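Local coordinates for protein glucose-1-phosphate uridylyltransferase (Sphingomonas elodea, PDB 2UX8) that binds alpha-D-glucose 1-phosphate and probably couples it with UTP to make UDP-glucose, releasing diphosphate, at residues 40-45 with 275-280; 76-81 with 106-111; 134-139 with 149-154. All coordinates share one frame; numbering follows the deposited sequence.

Contact 1: 40-45 with 275-280; sequences LPVVDR and LAVALS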
# COMPACT_ATOMS: atom_id res chain seq x y z
N LEU C 40 5.19 3.29 -16.25
CA LEU C 40 6.47 3.26 -16.95
C LEU C 40 6.69 4.66 -17.51
O LEU C 40 5.77 5.29 -18.03
CB LEU C 40 6.49 2.22 -18.07
CG LEU C 40 6.44 0.76 -17.62
CD1 LEU C 40 6.78 -0.15 -18.79
CD2 LEU C 40 7.43 0.53 -16.50
N PRO C 41 7.91 5.16 -17.39
CA PRO C 41 8.23 6.51 -17.87
C PRO C 41 8.65 6.66 -19.32
O PRO C 41 9.39 5.82 -19.84
CB PRO C 41 9.35 6.94 -16.95
CG PRO C 41 10.12 5.64 -16.76
CD PRO C 41 9.02 4.59 -16.60
N VAL C 42 8.18 7.72 -19.96
CA VAL C 42 8.66 7.96 -21.29
C VAL C 42 9.92 8.80 -21.19
O VAL C 42 10.68 8.74 -22.05
CB VAL C 42 7.65 8.60 -22.25
CG1 VAL C 42 8.38 9.12 -23.48
CG2 VAL C 42 6.65 7.55 -22.71
N VAL C 43 10.19 9.61 -20.21
CA VAL C 43 11.53 10.21 -20.24
C VAL C 43 11.62 10.53 -18.78
O VAL C 43 12.49 10.08 -18.06
CB VAL C 43 11.62 11.52 -21.07
CG1 VAL C 43 12.87 12.26 -20.68
CG2 VAL C 43 11.68 11.21 -22.56
N ASP C 44 10.64 11.30 -18.35
CA ASP C 44 10.58 11.67 -16.97
C ASP C 44 9.16 11.75 -16.46
O ASP C 44 8.93 12.21 -15.35
CB ASP C 44 11.32 12.98 -16.73
CG ASP C 44 10.92 14.06 -17.69
OD1 ASP C 44 10.15 13.76 -18.61
OD2 ASP C 44 11.38 15.20 -17.54
N ARG C 45 8.21 11.31 -17.28
CA ARG C 45 6.82 11.29 -16.86
C ARG C 45 6.24 9.92 -17.18
O ARG C 45 6.59 9.30 -18.18
CB ARG C 45 5.97 12.35 -17.58
CG ARG C 45 6.74 13.44 -18.27
CD ARG C 45 5.80 14.53 -18.74
NE ARG C 45 5.63 15.56 -17.74
CZ ARG C 45 4.47 16.15 -17.47
NH1 ARG C 45 3.40 15.79 -18.14
NH2 ARG C 45 4.38 17.11 -16.57
N LEU C 275 13.13 7.64 -27.12
CA LEU C 275 14.12 8.26 -27.97
C LEU C 275 13.58 9.53 -28.63
O LEU C 275 14.24 10.58 -28.64
CB LEU C 275 14.56 7.26 -29.03
CG LEU C 275 15.50 7.81 -30.09
CD1 LEU C 275 16.71 8.43 -29.42
CD2 LEU C 275 15.89 6.69 -31.03
N ALA C 276 12.38 9.42 -29.17
CA ALA C 276 11.73 10.53 -29.84
C ALA C 276 11.60 11.73 -28.93
O ALA C 276 11.98 12.84 -29.29
CB ALA C 276 10.35 10.11 -30.34
N VAL C 277 11.07 11.51 -27.74
CA VAL C 277 10.88 12.60 -26.79
C VAL C 277 12.21 13.17 -26.32
O VAL C 277 12.34 14.38 -26.17
CB VAL C 277 10.05 12.12 -25.57
CG1 VAL C 277 9.87 13.25 -24.57
CG2 VAL C 277 8.71 11.60 -26.05
N ALA C 278 13.20 12.32 -26.10
CA ALA C 278 14.50 12.80 -25.66
C ALA C 278 15.13 13.67 -26.76
O ALA C 278 15.79 14.65 -26.45
CB ALA C 278 15.41 11.63 -25.31
N LEU C 279 14.93 13.32 -28.02
CA LEU C 279 15.50 14.12 -29.11
C LEU C 279 14.84 15.48 -29.20
O LEU C 279 15.41 16.42 -29.76
CB LEU C 279 15.36 13.41 -30.46
CG LEU C 279 16.28 12.22 -30.65
CD1 LEU C 279 16.02 11.62 -32.01
CD2 LEU C 279 17.73 12.66 -30.50
N SER C 280 13.64 15.60 -28.65
CA SER C 280 12.91 16.85 -28.69
C SER C 280 13.21 17.73 -27.47
O SER C 280 12.71 18.84 -27.36
CB SER C 280 11.40 16.60 -28.76
OG SER C 280 10.88 16.33 -27.47
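No flat group takes part where Val42 and Val43 meet Val277; methyl branches do all the touching, and the rings lie round them, Phe143 of strand 142-145 and Tyr50 of helix 47-57 each touching both Val42 and Val277. Val277 presents both of its methyls to the 40-45 loop. Its CG1, anti to the backbone N (chi1 180°), meets Val43 CG2 at 3.4 Å, while CG2 on the other branch meets Val42 CG1 at 3.6 Å. The fit is not symmetrical: the side chain of Val42 crosses that of Val277 at about a right angle, whereas Val43 comes in at a slant and also lies 3.5 Å from Val277 CB with its CG2. Val43 CG2 is also 4.0 Å from Ala278 N. Within the loop, Val42 N is bonded to Arg45 O (2.9 Å). Beyond the valines, Asp44 OD1 forms a salt bridge with Arg281, and Ala278 packs on Ile271 of the second subunit. In the last turn of the 275-280 segment, Val277 O accepts Ser280 OG at 2.8 Å, tilted 20° from the carbonyl plane, and also Ser280 N at 3.1 Å. With no hydrogen bond across the two segments, the loop after strand 16-21 is joined to this late helix by buried aliphatic packing, and the charged link runs alongside it through Asp44.

Contact 2: 76-81 with 106-111; sequences DHFDIA and GNIAYV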
# COMPACT_ATOMS: atom_id res chain seq x y z
N ASP C 76 -1.11 7.69 -5.68
CA ASP C 76 -0.20 8.58 -4.98
C ASP C 76 0.40 9.62 -5.91
O ASP C 76 0.64 10.76 -5.51
CB ASP C 76 0.90 7.77 -4.32
CG ASP C 76 0.37 6.83 -3.27
OD1 ASP C 76 -0.62 7.20 -2.60
OD2 ASP C 76 0.93 5.73 -3.10
N HIS C 77 0.64 9.21 -7.15
CA HIS C 77 1.23 10.10 -8.12
C HIS C 77 0.42 11.39 -8.32
O HIS C 77 1.00 12.44 -8.58
CB HIS C 77 1.37 9.40 -9.47
CG HIS C 77 1.98 10.26 -10.53
ND1 HIS C 77 3.34 10.44 -10.65
CD2 HIS C 77 1.40 11.04 -11.47
CE1 HIS C 77 3.58 11.30 -11.62
NE2 HIS C 77 2.42 11.68 -12.14
N PHE C 78 -0.90 11.30 -8.19
CA PHE C 78 -1.74 12.47 -8.39
C PHE C 78 -2.23 13.12 -7.11
O PHE C 78 -3.27 13.77 -7.10
CB PHE C 78 -2.93 12.13 -9.29
CG PHE C 78 -2.55 11.76 -10.69
CD1 PHE C 78 -2.30 10.44 -11.04
CD2 PHE C 78 -2.40 12.74 -11.66
CE1 PHE C 78 -1.91 10.09 -12.34
CE2 PHE C 78 -2.01 12.42 -12.96
CZ PHE C 78 -1.76 11.09 -13.30
N ASP C 79 -1.48 12.94 -6.04
CA ASP C 79 -1.85 13.53 -4.77
C ASP C 79 -0.62 14.31 -4.30
O ASP C 79 0.42 14.30 -4.97
CB ASP C 79 -2.21 12.41 -3.78
CG ASP C 79 -3.02 12.90 -2.60
OD1 ASP C 79 -3.40 14.09 -2.57
OD2 ASP C 79 -3.29 12.08 -1.69
N ILE C 80 -0.72 15.00 -3.18
CA ILE C 80 0.42 15.74 -2.68
C ILE C 80 1.46 14.76 -2.13
O ILE C 80 1.13 13.87 -1.34
CB ILE C 80 -0.01 16.70 -1.58
CG1 ILE C 80 -0.98 17.72 -2.17
CG2 ILE C 80 1.21 17.34 -0.94
CD1 ILE C 80 -1.54 18.69 -1.17
N ALA C 81 2.70 14.91 -2.57
CA ALA C 81 3.79 14.06 -2.11
C ALA C 81 4.39 14.84 -0.95
O ALA C 81 5.43 15.49 -1.08
CB ALA C 81 4.80 13.87 -3.22
N GLY C 106 -11.10 16.10 -5.90
CA GLY C 106 -12.33 15.60 -6.48
C GLY C 106 -12.28 15.43 -7.99
O GLY C 106 -13.07 14.67 -8.55
N ASN C 107 -11.34 16.10 -8.66
CA ASN C 107 -11.23 15.99 -10.11
C ASN C 107 -10.67 14.67 -10.60
O ASN C 107 -10.63 14.41 -11.81
CB ASN C 107 -10.41 17.15 -10.69
CG ASN C 107 -11.17 18.47 -10.66
OD1 ASN C 107 -12.39 18.50 -10.59
ND2 ASN C 107 -10.43 19.56 -10.74
N ILE C 108 -10.23 13.83 -9.67
CA ILE C 108 -9.72 12.52 -10.03
C ILE C 108 -10.40 11.51 -9.13
O ILE C 108 -10.23 11.56 -7.92
CB ILE C 108 -8.21 12.41 -9.85
CG1 ILE C 108 -7.51 13.37 -10.83
CG2 ILE C 108 -7.78 10.97 -10.06
CD1 ILE C 108 -6.04 13.10 -11.04
N ALA C 109 -11.18 10.62 -9.72
CA ALA C 109 -11.90 9.61 -8.96
C ALA C 109 -11.43 8.23 -9.37
O ALA C 109 -11.08 8.01 -10.53
CB ALA C 109 -13.39 9.76 -9.19
N TYR C 110 -11.39 7.31 -8.41
CA TYR C 110 -10.96 5.93 -8.66
C TYR C 110 -12.06 4.93 -8.35
O TYR C 110 -12.82 5.10 -7.39
CB TYR C 110 -9.76 5.54 -7.79
CG TYR C 110 -8.59 6.48 -7.84
CD1 TYR C 110 -8.60 7.67 -7.12
CD2 TYR C 110 -7.47 6.17 -8.61
CE1 TYR C 110 -7.50 8.54 -7.18
CE2 TYR C 110 -6.37 7.04 -8.67
CZ TYR C 110 -6.39 8.22 -7.95
OH TYR C 110 -5.30 9.06 -8.00
N VAL C 111 -12.13 3.88 -9.16
CA VAL C 111 -13.08 2.80 -8.93
C VAL C 111 -12.37 1.52 -9.30
O VAL C 111 -11.71 1.44 -10.33
CB VAL C 111 -14.36 2.94 -9.77
CG1 VAL C 111 -15.07 4.21 -9.39
CG2 VAL C 111 -14.04 2.91 -11.25
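Phe78 and Ile108 reach each other with matching first torsions, both near -65°, placing Phe78 CG and Ile108 CG1 beside their own backbone N; the extended chi2 of Ile108 (-164°) then carries CD1 out to the phenylalanine. The two segments belong to a beta-alpha-beta crossover of the Rossmann-like core of this GT-A nucleotidyltransferase: strand 62-67 leads through helix 72-77 and helix 82-89 to strand 108-112, which pairs parallel to it. Phe78 lies in the turn that leads out of helix 72-77. Ile108 CD1 lies 3.7 Å from Phe78 CB and also 3.7 Å from Phe78 CD2, so it meets the ring obliquely at its root, and the two side chains cross at about a right angle. Ile108 and Tyr110, two residues apart on the strand, both point their side chains to this side of the sheet. Other groups pack on the Phe78 ring as well. The imidazole of His77 comes over one of its faces, CD2 standing 3.5 Å above the ring plane over the centre, while Phe78 CD1 lies in the imidazole plane at the edge of that ring. His77 NE2 is hydrogen-bonded to Gln49 of helix 47-57, and Phe65 of strand 62-67 meets the Phe78 ring edge-to-face. On the strand's outer side the sheet continues antiparallel into the third subunit, whose Arg112 forms salt bridges with Asp76 and Asp79. Across the two segments no hydrogen bond forms; the Tyr110 hydroxyl merely packs against the phenylalanine's root, with Tyr110 OH 4.1 Å from Phe78 CB.

Contact 3: 134-139 with 149-154; sequences PFAVLL and GCLKQM
Leu138 and Leu151 set their side chains across one another at about a right angle, with Leu138 CD2 approaching the branch carbon Leu151 CG at 4.0 Å. With CG beside its backbone N (chi1 -56°), Leu138 turns CD2 to Leu151. One branch of Leu151 reaches the other way along the strand: CD1 lies 4.3 Å from Ala136 CB. The helix thus rests a single leucine over two residues that face the same side of strand 135-138, while Val137 between them points away and packs on Tyr216 of strand 215-218. Ala17 of strand 16-21 touches both Ala136 and Leu138, and Ala58 and Ile60 add to the cover round Leu151. At the start of the helix, Gly149 is the N-cap; Gly149 N is hydrogen-bonded to Glu57 and Leu151 N to Glu54, both of helix 47-57. The contact across is wholly apolar. Leu139, directly after Leu138, touches the bound glucose 1-phosphate. Such packing of a helix on an inner strand, here parallel to 16-21 and antiparallel to 215-218, belongs to the Rossmann-like core of the GT-A fold.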
# COMPACT_ATOMS: atom_id res chain seq x y z
N PRO C 134 -21.58 13.06 -22.16
CA PRO C 134 -20.70 12.44 -23.15
C PRO C 134 -19.37 12.25 -22.40
O PRO C 134 -19.09 12.99 -21.46
CB PRO C 134 -20.64 13.49 -24.25
CG PRO C 134 -20.90 14.77 -23.52
CD PRO C 134 -21.99 14.41 -22.58
N PHE C 135 -18.56 11.28 -22.79
CA PHE C 135 -17.31 11.07 -22.08
C PHE C 135 -16.18 10.65 -23.01
O PHE C 135 -16.43 10.18 -24.11
CB PHE C 135 -17.52 10.02 -20.98
CG PHE C 135 -17.97 8.69 -21.50
CD1 PHE C 135 -17.07 7.64 -21.67
CD2 PHE C 135 -19.30 8.49 -21.88
CE1 PHE C 135 -17.49 6.41 -22.20
CE2 PHE C 135 -19.72 7.28 -22.41
CZ PHE C 135 -18.81 6.24 -22.57
N ALA C 136 -14.95 10.85 -22.55
CA ALA C 136 -13.76 10.48 -23.31
C ALA C 136 -13.16 9.21 -22.71
O ALA C 136 -13.44 8.85 -21.57
CB ALA C 136 -12.75 11.61 -23.27
N VAL C 137 -12.33 8.53 -23.48
CA VAL C 137 -11.67 7.32 -23.01
C VAL C 137 -10.26 7.35 -23.59
O VAL C 137 -10.09 7.52 -24.80
CB VAL C 137 -12.40 6.05 -23.48
CG1 VAL C 137 -11.58 4.82 -23.13
CG2 VAL C 137 -13.77 5.96 -22.83
N LEU C 138 -9.26 7.21 -22.72
CA LEU C 138 -7.88 7.24 -23.17
C LEU C 138 -7.09 6.04 -22.66
O LEU C 138 -7.07 5.74 -21.47
CB LEU C 138 -7.18 8.53 -22.72
CG LEU C 138 -7.81 9.87 -23.13
CD1 LEU C 138 -8.97 10.19 -22.21
CD2 LEU C 138 -6.78 10.98 -23.07
N LEU C 139 -6.45 5.34 -23.59
CA LEU C 139 -5.65 4.20 -23.24
C LEU C 139 -4.21 4.70 -23.25
O LEU C 139 -3.62 4.91 -24.32
CB LEU C 139 -5.85 3.10 -24.29
CG LEU C 139 -7.27 2.84 -24.83
CD1 LEU C 139 -7.25 1.57 -25.70
CD2 LEU C 139 -8.26 2.69 -23.71
N GLY C 149 -2.47 18.01 -28.42
CA GLY C 149 -2.56 16.61 -28.06
C GLY C 149 -3.72 15.99 -28.80
O GLY C 149 -4.66 16.68 -29.19
N CYS C 150 -3.65 14.69 -29.01
CA CYS C 150 -4.70 13.98 -29.70
C CYS C 150 -6.12 14.31 -29.23
O CYS C 150 -7.00 14.58 -30.03
CB CYS C 150 -4.46 12.48 -29.59
SG CYS C 150 -5.45 11.50 -30.72
N LEU C 151 -6.34 14.31 -27.92
CA LEU C 151 -7.68 14.59 -27.42
C LEU C 151 -8.17 15.99 -27.77
O LEU C 151 -9.35 16.19 -28.06
CB LEU C 151 -7.74 14.36 -25.91
CG LEU C 151 -8.91 13.54 -25.36
CD1 LEU C 151 -9.97 14.46 -24.79
CD2 LEU C 151 -9.48 12.61 -26.44
N LYS C 152 -7.26 16.97 -27.75
CA LYS C 152 -7.64 18.33 -28.08
C LYS C 152 -8.04 18.40 -29.56
O LYS C 152 -9.05 19.01 -29.89
CB LYS C 152 -6.49 19.31 -27.80
CG LYS C 152 -6.84 20.76 -28.14
CD LYS C 152 -8.06 21.22 -27.34
CE LYS C 152 -8.74 22.43 -27.96
NZ LYS C 152 -7.85 23.60 -28.07
N GLN C 153 -7.25 17.79 -30.43
CA GLN C 153 -7.58 17.79 -31.85
C GLN C 153 -8.96 17.16 -32.03
O GLN C 153 -9.77 17.63 -32.82
CB GLN C 153 -6.55 16.99 -32.65
CG GLN C 153 -5.15 17.54 -32.53
CD GLN C 153 -4.15 16.85 -33.43
OE1 GLN C 153 -2.94 17.00 -33.27
NE2 GLN C 153 -4.64 16.10 -34.40
N MET C 154 -9.22 16.10 -31.28
CA MET C 154 -10.49 15.40 -31.36
C MET C 154 -11.66 16.21 -30.85
O MET C 154 -12.74 16.19 -31.46
CB MET C 154 -10.41 14.08 -30.59
CG MET C 154 -9.81 12.96 -31.41
SD MET C 154 -9.75 11.42 -30.52
CE MET C 154 -11.41 10.86 -30.66

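All three contacts are buried, and none has a hydrogen bond across its segments. Contacts 2 and 3 reach the same mixed sheet, their centres about 20 Å apart, and follow one another in sequence; contact 1 joins segments that bracket both. Its centre lies about 23 Å from that of contact 2 and about 21 Å from that of contact 3. Contacts 1 and 2 both touch the second subunit, and contact 2 also the third, whereas no other chain touches contact 3. Contact 3 reaches the pocket itself through Leu139, and the side chain of Leu138 is about 11 Å from the sugar phosphate. In contact 1, the side chain of Val42 is about 11 Å from that of the ligand-binding Asp142.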